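Long-range contacts in uncharacterized protein (Leptospirillum rubarum, PDB 3O2I), which is of unknown function but forms a two-chain assembly in which a beta sheet runs on from one subunit into the other: residues M27-L32 with Y44-E49; L61-R66 with L77-Y82. One frame throughout, in Å; residues are numbered along the deposited sequence.

Contact 1: residues M27-L32 with Y44-E49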
loop_
_atom_site.group_PDB
_atom_site.type_symbol
_atom_site.label_atom_id
_atom_site.label_comp_id
_atom_site.label_asym_id
_atom_site.label_seq_id
_atom_site.Cartn_x
_atom_site.Cartn_y
_atom_site.Cartn_z
HETATM N N MSE B 27 9.750 -6.562 -5.072
HETATM C CA MSE B 27 9.398 -6.510 -3.656
HETATM C C MSE B 27 7.918 -6.696 -3.367
HETATM O O MSE B 27 7.067 -6.444 -4.213
HETATM C CB MSE B 27 9.881 -5.201 -3.032
HETATM C CG MSE B 27 11.390 -5.130 -2.875
HETATM SE SE MSE B 27 11.922 -3.795 -1.575
HETATM C CE MSE B 27 12.470 -4.998 -0.107
ATOM N N HIS B 28 7.621 -7.132 -2.149
ATOM C CA HIS B 28 6.243 -7.328 -1.731
ATOM C C HIS B 28 5.906 -6.527 -0.478
ATOM O O HIS B 28 6.755 -6.310 0.386
ATOM C CB HIS B 28 5.974 -8.816 -1.533
ATOM C CG HIS B 28 6.080 -9.602 -2.799
ATOM N ND1 HIS B 28 4.987 -9.878 -3.596
ATOM C CD2 HIS B 28 7.155 -10.136 -3.431
ATOM C CE1 HIS B 28 5.382 -10.566 -4.653
ATOM N NE2 HIS B 28 6.692 -10.738 -4.575
ATOM N N ILE B 29 4.653 -6.099 -0.395
ATOM C CA ILE B 29 4.182 -5.217 0.667
ATOM C C ILE B 29 3.329 -5.956 1.695
ATOM O O ILE B 29 2.362 -6.634 1.326
ATOM C CB ILE B 29 3.311 -4.080 0.052
ATOM C CG1 ILE B 29 4.107 -3.332 -1.045
ATOM C CG2 ILE B 29 2.803 -3.156 1.138
ATOM C CD1 ILE B 29 3.289 -2.263 -1.802
ATOM N N TYR B 30 3.667 -5.796 2.977
ATOM C CA TYR B 30 2.909 -6.392 4.073
ATOM C C TYR B 30 2.403 -5.312 5.017
ATOM O O TYR B 30 3.184 -4.631 5.682
ATOM C CB TYR B 30 3.745 -7.471 4.806
ATOM C CG TYR B 30 4.050 -8.586 3.856
ATOM C CD1 TYR B 30 3.213 -9.685 3.756
ATOM C CD2 TYR B 30 5.126 -8.501 2.993
ATOM C CE1 TYR B 30 3.456 -10.679 2.833
ATOM C CE2 TYR B 30 5.382 -9.494 2.081
ATOM C CZ TYR B 30 4.537 -10.572 1.999
ATOM O OH TYR B 30 4.783 -11.546 1.073
ATOM N N GLU B 31 1.086 -5.158 5.059
ATOM C CA GLU B 31 0.474 -4.155 5.909
ATOM C C GLU B 31 -0.151 -4.728 7.189
ATOM O O GLU B 31 -0.822 -5.758 7.159
ATOM C CB GLU B 31 -0.584 -3.387 5.126
ATOM C CG GLU B 31 -1.215 -2.253 5.894
ATOM C CD GLU B 31 -2.368 -1.612 5.122
ATOM O OE1 GLU B 31 -2.807 -2.198 4.110
ATOM O OE2 GLU B 31 -2.821 -0.521 5.527
ATOM N N LEU B 32 0.062 -4.024 8.298
ATOM C CA LEU B 32 -0.562 -4.343 9.582
ATOM C C LEU B 32 -1.456 -3.185 9.985
ATOM O O LEU B 32 -1.026 -2.024 9.999
ATOM C CB LEU B 32 0.506 -4.557 10.656
ATOM C CG LEU B 32 1.487 -5.716 10.469
ATOM C CD1 LEU B 32 2.676 -5.574 11.400
ATOM C CD2 LEU B 32 0.810 -7.053 10.682
ATOM N N TYR B 44 3.191 -0.257 6.987
ATOM C CA TYR B 44 3.496 -0.890 5.711
ATOM C C TYR B 44 4.912 -1.408 5.757
ATOM O O TYR B 44 5.850 -0.625 5.901
ATOM C CB TYR B 44 3.346 0.125 4.556
ATOM C CG TYR B 44 1.932 0.640 4.404
ATOM C CD1 TYR B 44 0.991 -0.077 3.676
ATOM C CD2 TYR B 44 1.532 1.827 5.003
ATOM C CE1 TYR B 44 -0.308 0.375 3.542
ATOM C CE2 TYR B 44 0.230 2.299 4.862
ATOM C CZ TYR B 44 -0.682 1.563 4.134
ATOM O OH TYR B 44 -1.977 2.014 3.984
ATOM N N LEU B 45 5.067 -2.722 5.629
ATOM C CA LEU B 45 6.390 -3.347 5.599
ATOM C C LEU B 45 6.705 -3.892 4.210
ATOM O O LEU B 45 5.823 -4.350 3.496
ATOM C CB LEU B 45 6.465 -4.494 6.599
ATOM C CG LEU B 45 6.137 -4.182 8.060
ATOM C CD1 LEU B 45 6.380 -5.435 8.904
ATOM C CD2 LEU B 45 6.976 -3.033 8.572
ATOM N N LEU B 46 7.977 -3.860 3.849
ATOM C CA LEU B 46 8.426 -4.354 2.558
ATOM C C LEU B 46 9.313 -5.557 2.751
ATOM O O LEU B 46 10.088 -5.603 3.699
ATOM C CB LEU B 46 9.249 -3.276 1.844
ATOM C CG LEU B 46 8.539 -2.210 1.023
ATOM C CD1 LEU B 46 7.050 -2.215 1.311
ATOM C CD2 LEU B 46 9.180 -0.836 1.256
ATOM N N HIS B 47 9.215 -6.519 1.842
ATOM C CA HIS B 47 10.164 -7.630 1.815
ATOM C C HIS B 47 10.483 -8.012 0.373
ATOM O O HIS B 47 9.622 -7.927 -0.499
ATOM C CB HIS B 47 9.617 -8.845 2.563
ATOM C CG HIS B 47 10.679 -9.777 3.049
ATOM N ND1 HIS B 47 11.405 -10.586 2.200
ATOM C CD2 HIS B 47 11.148 -10.023 4.296
ATOM C CE1 HIS B 47 12.276 -11.289 2.903
ATOM N NE2 HIS B 47 12.148 -10.960 4.176
ATOM N N SER B 48 11.720 -8.431 0.130
ATOM C CA SER B 48 12.123 -8.847 -1.206
ATOM C C SER B 48 11.496 -10.174 -1.616
ATOM O O SER B 48 11.429 -10.486 -2.801
ATOM C CB SER B 48 13.652 -8.895 -1.351
ATOM O OG SER B 48 14.236 -9.873 -0.507
ATOM N N GLU B 49 11.030 -10.954 -0.644
ATOM C CA GLU B 49 10.399 -12.233 -0.967
ATOM C C GLU B 49 8.901 -12.268 -0.699
ATOM O O GLU B 49 8.374 -11.470 0.075
ATOM C CB GLU B 49 11.095 -13.394 -0.254
ATOM C CG GLU B 49 12.477 -13.702 -0.808
ATOM C CD GLU B 49 12.811 -15.183 -0.714
ATOM O OE1 GLU B 49 13.246 -15.638 0.368
ATOM O OE2 GLU B 49 12.625 -15.896 -1.722
#

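Contact 2: residues L61-R66 with L77-Y82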
loop_
_atom_site.group_PDB
_atom_site.type_symbol
_atom_site.label_atom_id
_atom_site.label_comp_id
_atom_site.label_asym_id
_atom_site.label_seq_id
_atom_site.Cartn_x
_atom_site.Cartn_y
_atom_site.Cartn_z
ATOM N N LEU B 61 2.509 -14.886 15.226
ATOM C CA LEU B 61 2.644 -15.814 16.346
ATOM C C LEU B 61 4.080 -15.761 16.875
ATOM O O LEU B 61 4.292 -15.668 18.082
ATOM C CB LEU B 61 2.257 -17.242 15.943
ATOM C CG LEU B 61 0.791 -17.391 15.516
ATOM C CD1 LEU B 61 0.504 -18.791 14.999
ATOM C CD2 LEU B 61 -0.156 -17.043 16.657
ATOM N N GLU B 62 5.059 -15.778 15.971
ATOM C CA GLU B 62 6.456 -15.712 16.386
ATOM C C GLU B 62 6.703 -14.460 17.219
ATOM O O GLU B 62 7.229 -14.536 18.326
ATOM C CB GLU B 62 7.399 -15.738 15.184
ATOM C CG GLU B 62 7.646 -17.113 14.586
ATOM C CD GLU B 62 8.658 -17.073 13.446
ATOM O OE1 GLU B 62 9.709 -16.407 13.599
ATOM O OE2 GLU B 62 8.402 -17.700 12.394
ATOM N N ALA B 63 6.322 -13.305 16.686
ATOM C CA ALA B 63 6.464 -12.054 17.426
ATOM C C ALA B 63 5.853 -12.142 18.833
ATOM O O ALA B 63 6.348 -11.530 19.779
ATOM C CB ALA B 63 5.833 -10.908 16.653
ATOM N N PHE B 64 4.769 -12.897 18.964
ATOM C CA PHE B 64 4.002 -12.904 20.205
ATOM C C PHE B 64 4.772 -13.469 21.396
ATOM O O PHE B 64 4.276 -13.460 22.517
ATOM C CB PHE B 64 2.678 -13.643 20.014
ATOM C CG PHE B 64 1.608 -12.805 19.367
ATOM C CD1 PHE B 64 1.864 -11.494 18.987
ATOM C CD2 PHE B 64 0.344 -13.325 19.151
ATOM C CE1 PHE B 64 0.877 -10.726 18.402
ATOM C CE2 PHE B 64 -0.641 -12.561 18.570
ATOM C CZ PHE B 64 -0.372 -11.260 18.192
ATOM N N GLN B 65 5.993 -13.926 21.153
ATOM C CA GLN B 65 6.776 -14.590 22.189
ATOM C C GLN B 65 7.700 -13.648 22.952
ATOM O O GLN B 65 7.898 -13.804 24.149
ATOM C CB GLN B 65 7.548 -15.765 21.596
ATOM C CG GLN B 65 6.633 -16.737 20.868
ATOM C CD GLN B 65 7.358 -17.949 20.337
ATOM O OE1 GLN B 65 8.466 -18.269 20.773
ATOM N NE2 GLN B 65 6.735 -18.637 19.388
ATOM N N ARG B 66 8.239 -12.649 22.272
ATOM C CA ARG B 66 9.143 -11.719 22.936
ATOM C C ARG B 66 8.530 -10.347 23.219
ATOM O O ARG B 66 9.212 -9.459 23.736
ATOM C CB ARG B 66 10.453 -11.577 22.148
ATOM C CG ARG B 66 10.284 -11.547 20.634
ATOM C CD ARG B 66 11.123 -12.634 19.968
ATOM N NE ARG B 66 10.338 -13.828 19.659
ATOM C CZ ARG B 66 10.857 -14.979 19.238
ATOM N NH1 ARG B 66 10.063 -16.009 18.978
ATOM N NH2 ARG B 66 12.171 -15.100 19.085
ATOM N N LEU B 77 2.810 -2.181 17.084
ATOM C CA LEU B 77 4.134 -1.565 17.060
ATOM C C LEU B 77 5.232 -2.583 17.333
ATOM O O LEU B 77 6.316 -2.520 16.742
ATOM C CB LEU B 77 4.212 -0.438 18.089
ATOM C CG LEU B 77 3.252 0.729 17.877
ATOM C CD1 LEU B 77 3.446 1.777 18.962
ATOM C CD2 LEU B 77 3.445 1.341 16.480
ATOM N N GLU B 78 4.943 -3.523 18.231
ATOM C CA GLU B 78 5.932 -4.513 18.650
ATOM C C GLU B 78 6.147 -5.580 17.580
ATOM O O GLU B 78 7.281 -5.929 17.264
ATOM C CB GLU B 78 5.532 -5.148 19.998
ATOM C CG GLU B 78 5.196 -4.120 21.080
ATOM C CD GLU B 78 5.393 -4.650 22.497
ATOM O OE1 GLU B 78 4.563 -4.323 23.380
ATOM O OE2 GLU B 78 6.375 -5.390 22.727
ATOM N N VAL B 79 5.052 -6.094 17.030
ATOM C CA VAL B 79 5.104 -7.041 15.919
ATOM C C VAL B 79 5.903 -6.472 14.731
ATOM O O VAL B 79 6.758 -7.151 14.144
ATOM C CB VAL B 79 3.676 -7.404 15.459
ATOM C CG1 VAL B 79 3.713 -8.230 14.178
ATOM C CG2 VAL B 79 2.934 -8.137 16.576
ATOM N N SER B 80 5.617 -5.223 14.378
ATOM C CA SER B 80 6.370 -4.534 13.330
ATOM C C SER B 80 7.872 -4.575 13.617
ATOM O O SER B 80 8.670 -4.960 12.754
ATOM C CB SER B 80 5.898 -3.086 13.200
ATOM O OG SER B 80 6.670 -2.379 12.233
ATOM N N LYS B 81 8.247 -4.182 14.835
ATOM C CA LYS B 81 9.652 -4.154 15.255
ATOM C C LYS B 81 10.340 -5.506 15.105
ATOM O O LYS B 81 11.527 -5.577 14.795
ATOM C CB LYS B 81 9.773 -3.697 16.708
ATOM C CG LYS B 81 9.656 -2.202 16.922
ATOM C CD LYS B 81 9.964 -1.844 18.373
ATOM C CE LYS B 81 11.399 -2.205 18.741
ATOM N NZ LYS B 81 11.702 -1.945 20.184
ATOM N N TYR B 82 9.584 -6.575 15.323
ATOM C CA TYR B 82 10.131 -7.925 15.276
ATOM C C TYR B 82 10.327 -8.410 13.843
ATOM O O TYR B 82 11.366 -8.985 13.516
ATOM C CB TYR B 82 9.256 -8.909 16.068
ATOM C CG TYR B 82 9.671 -10.349 15.887
ATOM C CD1 TYR B 82 10.727 -10.888 16.616
ATOM C CD2 TYR B 82 9.019 -11.168 14.977
ATOM C CE1 TYR B 82 11.120 -12.210 16.441
ATOM C CE2 TYR B 82 9.400 -12.483 14.794
ATOM C CZ TYR B 82 10.453 -13.001 15.526
ATOM O OH TYR B 82 10.829 -14.310 15.329
#

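Contact 1: residues M27-L32 with Y44-E49
Trans about chi1 (-176°) and extended beyond CG, Glu-31 meets Tyr-44, which sets its ring beside its own backbone N (chi1 -63°); the two side chains thus run alongside one another in the same direction. Carboxylate and ring planes are only 27° apart, and Glu-31 CD comes to 3.3 Å from Tyr-44 CE1. The carboxylate also has a salt bridge, from OE2 to Arg-42. An alanine in place of Tyr-44 would probably open a gap alongside the Glu-31 chain and leave its carboxylate held by Arg-42 without the flat ring beside it. On the same face Ile-29 and Leu-46 pack flank to flank, CG1 to CD1 3.9 Å. The selenomethionine Met-27 bends at chi3 and brings CE 3.5 Å from Ser-48 N and also against Leu-46 CB. The strands are the two arms of an antiparallel beta hairpin. Paired backbone bonds join His-28 with His-47 and Tyr-30 with Leu-45, the Tyr-30 N to Leu-45 O bond being 2.6 Å long and almost straight. The other face carries His-28, Tyr-30, Leu-45 and His-47. The Tyr-30 hydroxyl is hydrogen-bonded to the backbone N of Trp-51. Just past strand 41-47, Glu-49 N donates to His-47 ND1 in the ring plane at 2.9 Å, fixing the imidazole's rotation together with the bond from NE2 to His-87 O.

Contact 2: residues L61-R66 with L77-Y82
Tyr-82 reaches from helix 72-87 to the end of helix 53-63, its CG anti to the backbone N (chi1 172°), and lays its ring against Ala-63. The tight part of the contact is here. Ala-63 CA sits over one ring face, displaced from the ring centre, in a CH-pi contact 4.0 Å from the ring centroid, and Ala-63 CB touches Tyr-82 CD2 at 3.6 Å. The same methyl meets Val-79 CG2, which in turn packs on Phe-64 CE1 at 3.8 Å; the small alanine is consistent with the close backbone approach, 5.4 Å between the CA atoms of Ala-63 and Val-79.

The solvent side is looser and polar. Tyr-82 OH donates to Glu-62 OE1 at 2.9 Å, in the plane of the phenol and on the anti lone pair of the oxygen, with carboxylate and ring nearly perpendicular. Glu-62 OE1 is also bonded to His-87 NE2, so two groups grip one oxygen. The exposed Arg-66 folds back across the ring, its CD 3.6 Å from Tyr-82 CE1 and its guanidinium inclined 45° to the ring plane, with Tyr-82 OH over the guanidinium centre. Its NH1 bonds to Glu-62 O at 3.3 Å from above the carbonyl plane, on the face opposite the one used by Gln-65 N.

Phe-64 and Leu-61 also pack on the second subunit, on its Val-109 and Ile-113 respectively, while Ser-80 of helix 72-87 faces strand 41-47 through Ile-43.

From the N terminus the chain runs along strand 28-35, turns, and returns along strand 41-47, where contact 1 closes the hairpin. It then enters helix 53-63, and contact 2 closes a second, separate loop when helix 72-87 comes back against the end of that helix. The two loops follow in series, neither nesting nor crossing. Their centres lie about 16 Å apart, yet they touch: Leu-45 CD2 is 3.7 Å from Ser-80 OG, and Leu-32 CD1 is 4.0 Å from Val-79 CG1. Helix 72-87 thus packs against both the hairpin and helix 53-63, and both contacts meet the second subunit.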